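Local coordinates for protein 1,3-alpha-isomaltosidase (Kribbella flavida DSM 17836, PDB 5X3I) that hydrolyses the alpha-1,3-glucosidic linkages of the cyclic tetrasaccharide cyclobis-(1-6)-alpha-nigerosyl to yield isomaltose during its intracellular degradation, at residues D184-F189 with D197-E202; A550-A555 with M655-F660; L178-G183 with A227-A232. The protein carries 1 engineered substitution. One frame throughout, in Å; residues are numbered along the deposited sequence.

How the interactions relate
The three contacts adjoin one another, two in the galactose mutarotase-like beta-sandwich and one between the barrel and the C-terminal domain. Interactions 1 and 3, with centres about 9 Å apart, share a sheet: strand 185-188 pairs with strand 223-230 through probable hydrogen bonds, V187 O to H228 N at 2.6 Å and R185 N to V230 O at 2.7 Å. Interaction 2 joins a barrel helix to the C-terminal domain, its centre about 13 Å from that of interaction 1. F659 links it to both others, meeting V187 CG1 through CE2 at 3.6 Å and V230 CG2 through CD1 at 3.8 Å. All three lie away from the annotated catalytic residues, including the engineered A471 at the inferred nucleophile position.

Interaction 1. Residues D184-F189 with D197-E202; sequences DRLVGF and DQRGRE
An Asx turn at D197 docks the loop 197-202 onto edge strand 185-188 of the mutarotase-like beta-sandwich. D197 OD1 accepts from L186 N across the contact at 3.0 Å, and from R199 N within its own loop at 3.0 Å. These donors reach the oxygen from opposite faces of the carboxylate plane, so OD1 is gripped from two sides. The D197 side chain gets there by setting CG opposite its backbone nitrogen (chi1 170°), which carries the carboxylate over to the strand. Next along the loop, Q198 N donates to L186 O at 2.7 Å, nearly straight at 172° and in the carbonyl plane; both polar backbone atoms of L186 are thus used by the loop.

The other carboxylate oxygen, OD2, lies 3.3 Å from R185 CG, where the two side chains cross at about a right angle. Rather than forming a salt bridge, OD2 and R185 NE share a bridging water, while R185 NH1 bonds to G183 O. R199 runs extended back along the strand, and its NH1 donates to D184 O at 3.0 Å in the guanidinium plane; Q181 O and G253 O take further bonds from this group. At the root of that side chain, L186 CD1 packs on R199 CA at 3.8 Å. At the far end F189 CD2 meets Q198 CG at 3.8 Å. A type II beta turn follows, Q198 to R201, with G200 (phi 98°) third. Pinned by its Asx turn, the loop leads into edge strand 202-205 of the other sheet, a connection between the two sheets of the mutarotase-like sandwich.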
loop_
_atom_site.group_PDB
_atom_site.type_symbol
_atom_site.label_atom_id
_atom_site.label_comp_id
_atom_site.label_asym_id
_atom_site.label_seq_id
_atom_site.Cartn_x
_atom_site.Cartn_y
_atom_site.Cartn_z
ATOM N N ASP A 184 -14.208 12.615 20.963
ATOM C CA ASP A 184 -14.117 12.413 19.525
ATOM C C ASP A 184 -12.877 11.602 19.186
ATOM O O ASP A 184 -11.799 11.854 19.713
ATOM C CB ASP A 184 -14.093 13.746 18.778
ATOM C CG ASP A 184 -15.463 14.172 18.298
ATOM O OD1 ASP A 184 -16.396 13.352 18.360
ATOM O OD2 ASP A 184 -15.607 15.320 17.834
ATOM N N ARG A 185 -13.050 10.616 18.316
ATOM C CA ARG A 185 -11.939 9.825 17.798
ATOM C C ARG A 185 -11.753 10.115 16.316
ATOM O O ARG A 185 -12.701 10.481 15.633
ATOM C CB ARG A 185 -12.183 8.331 18.008
ATOM C CG ARG A 185 -11.592 7.757 19.274
ATOM C CD ARG A 185 -12.424 8.073 20.498
ATOM N NE ARG A 185 -11.823 7.480 21.686
ATOM C CZ ARG A 185 -12.346 7.549 22.903
ATOM N NH1 ARG A 185 -13.495 8.181 23.099
ATOM N NH2 ARG A 185 -11.721 6.982 23.926
ATOM N N LEU A 186 -10.527 9.970 15.830
ATOM C CA LEU A 186 -10.248 10.139 14.415
ATOM C C LEU A 186 -9.823 8.800 13.807
ATOM O O LEU A 186 -8.744 8.300 14.102
ATOM C CB LEU A 186 -9.169 11.194 14.205
ATOM C CG LEU A 186 -9.386 12.520 14.946
ATOM C CD1 LEU A 186 -8.144 13.394 14.848
ATOM C CD2 LEU A 186 -10.598 13.245 14.406
ATOM N N VAL A 187 -10.674 8.232 12.956
ATOM C CA VAL A 187 -10.436 6.887 12.403
ATOM C C VAL A 187 -10.554 6.920 10.888
ATOM O O VAL A 187 -11.553 7.377 10.351
ATOM C CB VAL A 187 -11.413 5.853 12.994
ATOM C CG1 VAL A 187 -11.222 4.465 12.325
ATOM C CG2 VAL A 187 -11.219 5.753 14.496
ATOM N N GLY A 188 -9.516 6.484 10.185
ATOM C CA GLY A 188 -9.476 6.822 8.776
ATOM C C GLY A 188 -8.093 6.908 8.182
ATOM O O GLY A 188 -7.170 6.207 8.565
ATOM N N PHE A 189 -8.008 7.783 7.188
ATOM C CA PHE A 189 -6.766 8.196 6.554
ATOM C C PHE A 189 -6.173 7.067 5.738
ATOM O O PHE A 189 -4.978 7.030 5.502
ATOM C CB PHE A 189 -5.753 8.676 7.604
ATOM C CG PHE A 189 -6.286 9.739 8.533
ATOM C CD1 PHE A 189 -6.313 11.063 8.147
ATOM C CD2 PHE A 189 -6.738 9.410 9.802
ATOM C CE1 PHE A 189 -6.796 12.048 9.005
ATOM C CE2 PHE A 189 -7.219 10.389 10.667
ATOM C CZ PHE A 189 -7.249 11.703 10.268
ATOM N N ASP A 197 -7.299 4.845 16.316
ATOM C CA ASP A 197 -7.612 6.251 16.583
ATOM C C ASP A 197 -6.362 7.109 16.401
ATOM O O ASP A 197 -5.367 6.896 17.068
ATOM C CB ASP A 197 -8.178 6.390 17.992
ATOM C CG ASP A 197 -8.312 7.840 18.445
ATOM O OD1 ASP A 197 -8.454 8.760 17.609
ATOM O OD2 ASP A 197 -8.300 8.037 19.668
ATOM N N GLN A 198 -6.415 8.066 15.480
ATOM C CA GLN A 198 -5.242 8.878 15.149
ATOM C C GLN A 198 -5.157 10.202 15.930
ATOM O O GLN A 198 -4.243 10.997 15.708
ATOM C CB GLN A 198 -5.219 9.181 13.649
ATOM C CG GLN A 198 -4.896 7.978 12.761
ATOM C CD GLN A 198 -3.474 7.505 12.934
ATOM O OE1 GLN A 198 -2.532 8.303 12.915
ATOM N NE2 GLN A 198 -3.306 6.203 13.122
ATOM N N ARG A 199 -6.107 10.442 16.827
ATOM C CA ARG A 199 -6.121 11.705 17.561
ATOM C C ARG A 199 -4.882 11.849 18.442
ATOM O O ARG A 199 -4.515 10.939 19.171
ATOM C CB ARG A 199 -7.388 11.836 18.405
ATOM C CG ARG A 199 -7.542 13.224 19.022
ATOM C CD ARG A 199 -8.926 13.461 19.604
ATOM N NE ARG A 199 -9.043 14.806 20.162
ATOM C CZ ARG A 199 -10.165 15.322 20.648
ATOM N NH1 ARG A 199 -11.278 14.608 20.655
ATOM N NH2 ARG A 199 -10.171 16.558 21.127
ATOM N N GLY A 200 -4.232 13.003 18.350
ATOM C CA GLY A 200 -3.046 13.276 19.143
ATOM C C GLY A 200 -1.771 13.022 18.370
ATOM O O GLY A 200 -0.672 13.227 18.879
ATOM N N ARG A 201 -1.912 12.592 17.123
ATOM C CA ARG A 201 -0.760 12.186 16.333
ATOM C C ARG A 201 -0.526 13.111 15.163
ATOM O O ARG A 201 -1.438 13.769 14.687
ATOM C CB ARG A 201 -0.936 10.755 15.804
ATOM C CG ARG A 201 -1.050 9.704 16.878
ATOM C CD ARG A 201 -1.208 8.311 16.290
ATOM N NE ARG A 201 -1.179 7.306 17.342
ATOM C CZ ARG A 201 -0.117 6.571 17.636
ATOM N NH1 ARG A 201 1.003 6.715 16.943
ATOM N NH2 ARG A 201 -0.177 5.687 18.618
ATOM N N GLU A 202 0.718 13.151 14.713
ATOM C CA GLU A 202 1.056 13.764 13.447
ATOM C C GLU A 202 1.191 12.689 12.371
ATOM O O GLU A 202 1.863 11.685 12.577
ATOM C CB GLU A 202 2.351 14.558 13.562
ATOM C CG GLU A 202 2.234 15.788 14.441
ATOM C CD GLU A 202 3.520 16.571 14.500
ATOM O OE1 GLU A 202 3.456 17.815 14.476
ATOM O OE2 GLU A 202 4.595 15.940 14.570
HETATM O O HOH W 1 -9.198 6.044 21.459
#

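Interaction 2. Residues A550-A555 with M655-F660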
loop_
_atom_site.group_PDB
_atom_site.type_symbol
_atom_site.label_atom_id
_atom_site.label_comp_id
_atom_site.label_asym_id
_atom_site.label_seq_id
_atom_site.Cartn_x
_atom_site.Cartn_y
_atom_site.Cartn_z
ATOM N N ALA A 550 -4.112 -2.120 10.359
ATOM C CA ALA A 550 -4.143 -1.789 8.943
ATOM C C ALA A 550 -5.470 -2.221 8.311
ATOM O O ALA A 550 -6.122 -1.437 7.643
ATOM C CB ALA A 550 -2.967 -2.442 8.224
ATOM N N GLY A 551 -5.857 -3.473 8.541
ATOM C CA GLY A 551 -7.133 -3.982 8.060
ATOM C C GLY A 551 -8.330 -3.181 8.542
ATOM O O GLY A 551 -9.193 -2.821 7.756
ATOM N N LEU A 552 -8.367 -2.888 9.838
ATOM C CA LEU A 552 -9.476 -2.136 10.434
ATOM C C LEU A 552 -9.608 -0.718 9.886
ATOM O O LEU A 552 -10.705 -0.261 9.579
ATOM C CB LEU A 552 -9.311 -2.087 11.945
ATOM C CG LEU A 552 -9.474 -3.457 12.580
ATOM C CD1 LEU A 552 -9.030 -3.451 14.013
ATOM C CD2 LEU A 552 -10.929 -3.878 12.449
ATOM N N THR A 553 -8.484 -0.025 9.773
ATOM C CA THR A 553 -8.492 1.333 9.264
ATOM C C THR A 553 -8.844 1.345 7.783
ATOM O O THR A 553 -9.666 2.150 7.360
ATOM C CB THR A 553 -7.145 2.048 9.499
ATOM O OG1 THR A 553 -6.054 1.195 9.143
ATOM C CG2 THR A 553 -7.011 2.433 10.976
ATOM N N ALA A 554 -8.262 0.427 7.007
ATOM C CA ALA A 554 -8.609 0.318 5.587
ATOM C C ALA A 554 -10.106 0.076 5.397
ATOM O O ALA A 554 -10.740 0.680 4.538
ATOM C CB ALA A 554 -7.804 -0.790 4.912
ATOM N N ALA A 555 -10.661 -0.811 6.212
ATOM C CA ALA A 555 -12.087 -1.115 6.142
ATOM C C ALA A 555 -12.952 0.107 6.462
ATOM O O ALA A 555 -13.978 0.323 5.839
ATOM C CB ALA A 555 -12.424 -2.244 7.084
ATOM N N MET A 655 -14.621 -6.187 7.730
ATOM C CA MET A 655 -13.807 -6.308 8.922
ATOM C C MET A 655 -14.073 -5.014 9.701
ATOM O O MET A 655 -13.499 -3.968 9.413
ATOM C CB MET A 655 -12.331 -6.480 8.527
ATOM C CG MET A 655 -11.337 -6.709 9.649
ATOM S SD MET A 655 -9.664 -6.880 8.991
ATOM C CE MET A 655 -8.752 -7.342 10.447
ATOM N N ARG A 656 -14.887 -5.123 10.747
ATOM C CA ARG A 656 -15.643 -3.965 11.219
ATOM C C ARG A 656 -15.312 -3.540 12.635
ATOM O O ARG A 656 -15.663 -4.238 13.589
ATOM C CB ARG A 656 -17.151 -4.239 11.104
ATOM C CG ARG A 656 -18.044 -3.029 11.396
ATOM C CD ARG A 656 -19.516 -3.423 11.418
ATOM N NE ARG A 656 -19.900 -4.169 10.226
ATOM C CZ ARG A 656 -21.068 -4.787 10.073
ATOM N NH1 ARG A 656 -21.978 -4.747 11.035
ATOM N NH2 ARG A 656 -21.329 -5.450 8.954
ATOM N N PRO A 657 -14.650 -2.381 12.776
ATOM C CA PRO A 657 -14.448 -1.779 14.096
ATOM C C PRO A 657 -15.786 -1.627 14.807
ATOM O O PRO A 657 -16.789 -1.367 14.160
ATOM C CB PRO A 657 -13.831 -0.414 13.770
ATOM C CG PRO A 657 -13.176 -0.599 12.462
ATOM C CD PRO A 657 -14.056 -1.563 11.707
ATOM N N LEU A 658 -15.802 -1.800 16.115
ATOM C CA LEU A 658 -17.054 -1.774 16.854
ATOM C C LEU A 658 -17.766 -0.419 16.834
ATOM O O LEU A 658 -18.951 -0.352 17.135
ATOM C CB LEU A 658 -16.822 -2.209 18.300
ATOM C CG LEU A 658 -16.923 -3.710 18.573
ATOM C CD1 LEU A 658 -15.792 -4.457 17.909
ATOM C CD2 LEU A 658 -16.924 -3.981 20.066
ATOM N N PHE A 659 -17.075 0.654 16.458
ATOM C CA PHE A 659 -17.718 1.968 16.519
ATOM C C PHE A 659 -18.790 2.134 15.445
ATOM O O PHE A 659 -19.610 3.037 15.525
ATOM C CB PHE A 659 -16.683 3.104 16.453
ATOM C CG PHE A 659 -16.102 3.367 15.083
ATOM C CD1 PHE A 659 -16.740 4.204 14.188
ATOM C CD2 PHE A 659 -14.879 2.839 14.728
ATOM C CE1 PHE A 659 -16.194 4.463 12.948
ATOM C CE2 PHE A 659 -14.330 3.099 13.490
ATOM C CZ PHE A 659 -14.987 3.913 12.602
ATOM N N PHE A 660 -18.812 1.244 14.457
ATOM C CA PHE A 660 -19.839 1.320 13.424
ATOM C C PHE A 660 -21.209 0.965 13.968
ATOM O O PHE A 660 -22.198 1.632 13.679
ATOM C CB PHE A 660 -19.501 0.402 12.242
ATOM C CG PHE A 660 -18.532 1.011 11.275
ATOM C CD1 PHE A 660 -18.985 1.713 10.178
ATOM C CD2 PHE A 660 -17.174 0.913 11.486
ATOM C CE1 PHE A 660 -18.099 2.287 9.301
ATOM C CE2 PHE A 660 -16.278 1.490 10.613
ATOM C CZ PHE A 660 -16.739 2.174 9.519
#
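A555 CB sits 3.1 Å from M655 O, the closest approach between helical segment 550-555 and segment 655-660 and a tight local contact of the methyl with that carbonyl oxygen. One turn earlier M655 SD rests on the backbone of G551, 4.0 Å from its C atom. The absence of a side chain at G551 permits this, since a beta carbon there would stand about 2.8 Å from SD. M655 reaches that spot as a fully extended chain, with CG opposite its backbone nitrogen (chi1 -176°).

Between these points L552 supplies the apolar bridge. Its CD2 branch touches M655 CG at 4.0 Å and P657 CD at 4.0 Å, the leucine and proline side chains lying alongside and pointing opposite ways. The ring also touches the helix backbone, P657 CG lying 3.8 Å from L552 O. With an alanine in place of P657 the ring carbons CG and CD are gone, which is likely to open a gap beside L552 CD2 and the helix carbonyl.

Further out, Y675 of the adjoining strand touches both L552 and M655. R656 points away from the helix and forms salt bridges with D661 and D679, while its NE bonds to P653 O. Beyond P657 the chain bends round, and F660 CD2 lies 3.8 Å above the face of the F659 ring, toward its rim. Both rings meet H228 edge-to-face, and both touch S556 of the helix. The contact is an interdomain seam of this family 31 enzyme: helix 541-556 of the TIM barrel against the start of the C-terminal beta domain.

Interaction 3. Residues L178-G183 with A227-A232; sequences LQLQDG and AHVVGA
The backbones of 180-183 and 229-232 run 38° apart and converge, their CA atoms closing from 8.0 Å between L180 and V229 to 5.3 Å between G183 and G231. Where they stand wider, side chains make the contact: L180 CD2 meets V229 CG1 at 4.0 Å, the two branched groups crossing at about a right angle. V229 presents this methyl because CG1 lies opposite its backbone nitrogen (chi1 -171°).

Where the chains draw together, backbone meets backbone. G183 O receives a CA-H...O contact from G231 CA at 3.6 Å, with 146° at the hydrogen, and also accepts from R185 NH1. Glycine suits position 183, whose phi of 82° would force a beta carbon into the carbonyl oxygen of D182; such a carbon would also crowd A232 CB, although A232 itself is poorly ordered.

L180 also packs on R199, and V229 on D184 and on W237 of strand 237-241. Strand 170-179 belongs to the six-stranded antiparallel sheet and strand 223-230 to the five-stranded mixed one. Segment 178-183 thus carries the chain from the first sheet over to strand 185-188 of the second, while H228, bonded to S556 O, faces helices 277-288 and 541-556.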
loop_
_atom_site.group_PDB
_atom_site.type_symbol
_atom_site.label_atom_id
_atom_site.label_comp_id
_atom_site.label_asym_id
_atom_site.label_seq_id
_atom_site.Cartn_x
_atom_site.Cartn_y
_atom_site.Cartn_z
ATOM N N LEU A 178 -10.206 21.785 11.921
ATOM C CA LEU A 178 -11.543 21.252 12.105
ATOM C C LEU A 178 -11.799 21.118 13.590
ATOM O O LEU A 178 -10.964 20.599 14.316
ATOM C CB LEU A 178 -11.709 19.901 11.401
ATOM C CG LEU A 178 -11.621 19.891 9.879
ATOM C CD1 LEU A 178 -11.646 18.464 9.364
ATOM C CD2 LEU A 178 -12.756 20.686 9.272
ATOM N N GLN A 179 -12.955 21.589 14.034
ATOM C CA GLN A 179 -13.296 21.569 15.446
ATOM C C GLN A 179 -13.664 20.172 15.937
ATOM O O GLN A 179 -14.534 19.520 15.379
ATOM C CB GLN A 179 -14.447 22.535 15.727
ATOM C CG GLN A 179 -14.118 23.608 16.749
ATOM C CD GLN A 179 -13.124 24.628 16.223
ATOM O OE1 GLN A 179 -13.193 25.035 15.063
ATOM N NE2 GLN A 179 -12.189 25.039 17.072
ATOM N N LEU A 180 -13.010 19.746 17.007
ATOM C CA LEU A 180 -13.262 18.456 17.631
ATOM C C LEU A 180 -13.921 18.647 18.988
ATOM O O LEU A 180 -13.742 19.678 19.634
ATOM C CB LEU A 180 -11.965 17.669 17.803
ATOM C CG LEU A 180 -11.100 17.478 16.559
ATOM C CD1 LEU A 180 -9.900 16.609 16.871
ATOM C CD2 LEU A 180 -11.920 16.900 15.423
ATOM N N GLN A 181 -14.686 17.652 19.418
ATOM C CA GLN A 181 -15.298 17.698 20.734
ATOM C C GLN A 181 -14.646 16.653 21.619
ATOM O O GLN A 181 -13.796 15.889 21.161
ATOM C CB GLN A 181 -16.804 17.456 20.633
ATOM C CG GLN A 181 -17.537 18.484 19.785
ATOM C CD GLN A 181 -18.968 18.092 19.470
ATOM O OE1 GLN A 181 -19.265 16.929 19.196
ATOM N NE2 GLN A 181 -19.866 19.070 19.502
ATOM N N ASP A 182 -15.053 16.601 22.881
ATOM C CA ASP A 182 -14.472 15.647 23.813
ATOM C C ASP A 182 -14.975 14.252 23.496
ATOM O O ASP A 182 -16.144 14.067 23.174
ATOM C CB ASP A 182 -14.802 16.019 25.257
ATOM C CG ASP A 182 -14.133 17.305 25.693
ATOM O OD1 ASP A 182 -12.983 17.242 26.168
ATOM O OD2 ASP A 182 -14.755 18.379 25.558
ATOM N N GLY A 183 -14.085 13.273 23.572
ATOM C CA GLY A 183 -14.455 11.905 23.266
ATOM C C GLY A 183 -14.462 11.601 21.781
ATOM O O GLY A 183 -14.695 10.462 21.377
ATOM N N ALA A 227 -11.369 10.706 6.874
ATOM C CA ALA A 227 -11.471 10.078 8.186
ATOM C C ALA A 227 -12.851 10.239 8.804
ATOM O O ALA A 227 -13.584 11.166 8.478
ATOM C CB ALA A 227 -10.431 10.647 9.123
ATOM N N HIS A 228 -13.166 9.347 9.734
ATOM C CA HIS A 228 -14.349 9.480 10.562
ATOM C C HIS A 228 -14.019 10.386 11.744
ATOM O O HIS A 228 -12.945 10.273 12.332
ATOM C CB HIS A 228 -14.821 8.114 11.085
ATOM C CG HIS A 228 -15.342 7.194 10.025
ATOM N ND1 HIS A 228 -16.684 7.064 9.744
ATOM C CD2 HIS A 228 -14.699 6.350 9.185
ATOM C CE1 HIS A 228 -16.846 6.190 8.770
ATOM N NE2 HIS A 228 -15.658 5.739 8.413
ATOM N N VAL A 229 -14.934 11.278 12.097
ATOM C CA VAL A 229 -14.859 11.910 13.405
ATOM C C VAL A 229 -16.032 11.368 14.201
ATOM O O VAL A 229 -17.180 11.746 13.982
ATOM C CB VAL A 229 -14.922 13.444 13.322
ATOM C CG1 VAL A 229 -14.619 14.057 14.684
ATOM C CG2 VAL A 229 -13.955 13.959 12.271
ATOM N N VAL A 230 -15.730 10.500 15.151
ATOM C CA VAL A 230 -16.760 9.693 15.782
ATOM C C VAL A 230 -16.622 9.800 17.277
ATOM O O VAL A 230 -15.535 9.625 17.817
ATOM C CB VAL A 230 -16.675 8.212 15.329
ATOM C CG1 VAL A 230 -15.231 7.765 15.248
ATOM C CG2 VAL A 230 -17.453 7.313 16.266
ATOM N N GLY A 231 -17.732 10.058 17.958
ATOM C CA GLY A 231 -17.644 10.533 19.325
ATOM C C GLY A 231 -18.747 10.053 20.233
ATOM O O GLY A 231 -19.726 9.457 19.791
ATOM N N ALA A 232 -18.568 10.330 21.517
ATOM C CA ALA A 232 -19.345 9.706 22.578
ATOM C C ALA A 232 -20.850 9.944 22.492
ATOM O O ALA A 232 -21.634 9.018 22.683
ATOM C CB ALA A 232 -18.832 10.183 23.925
#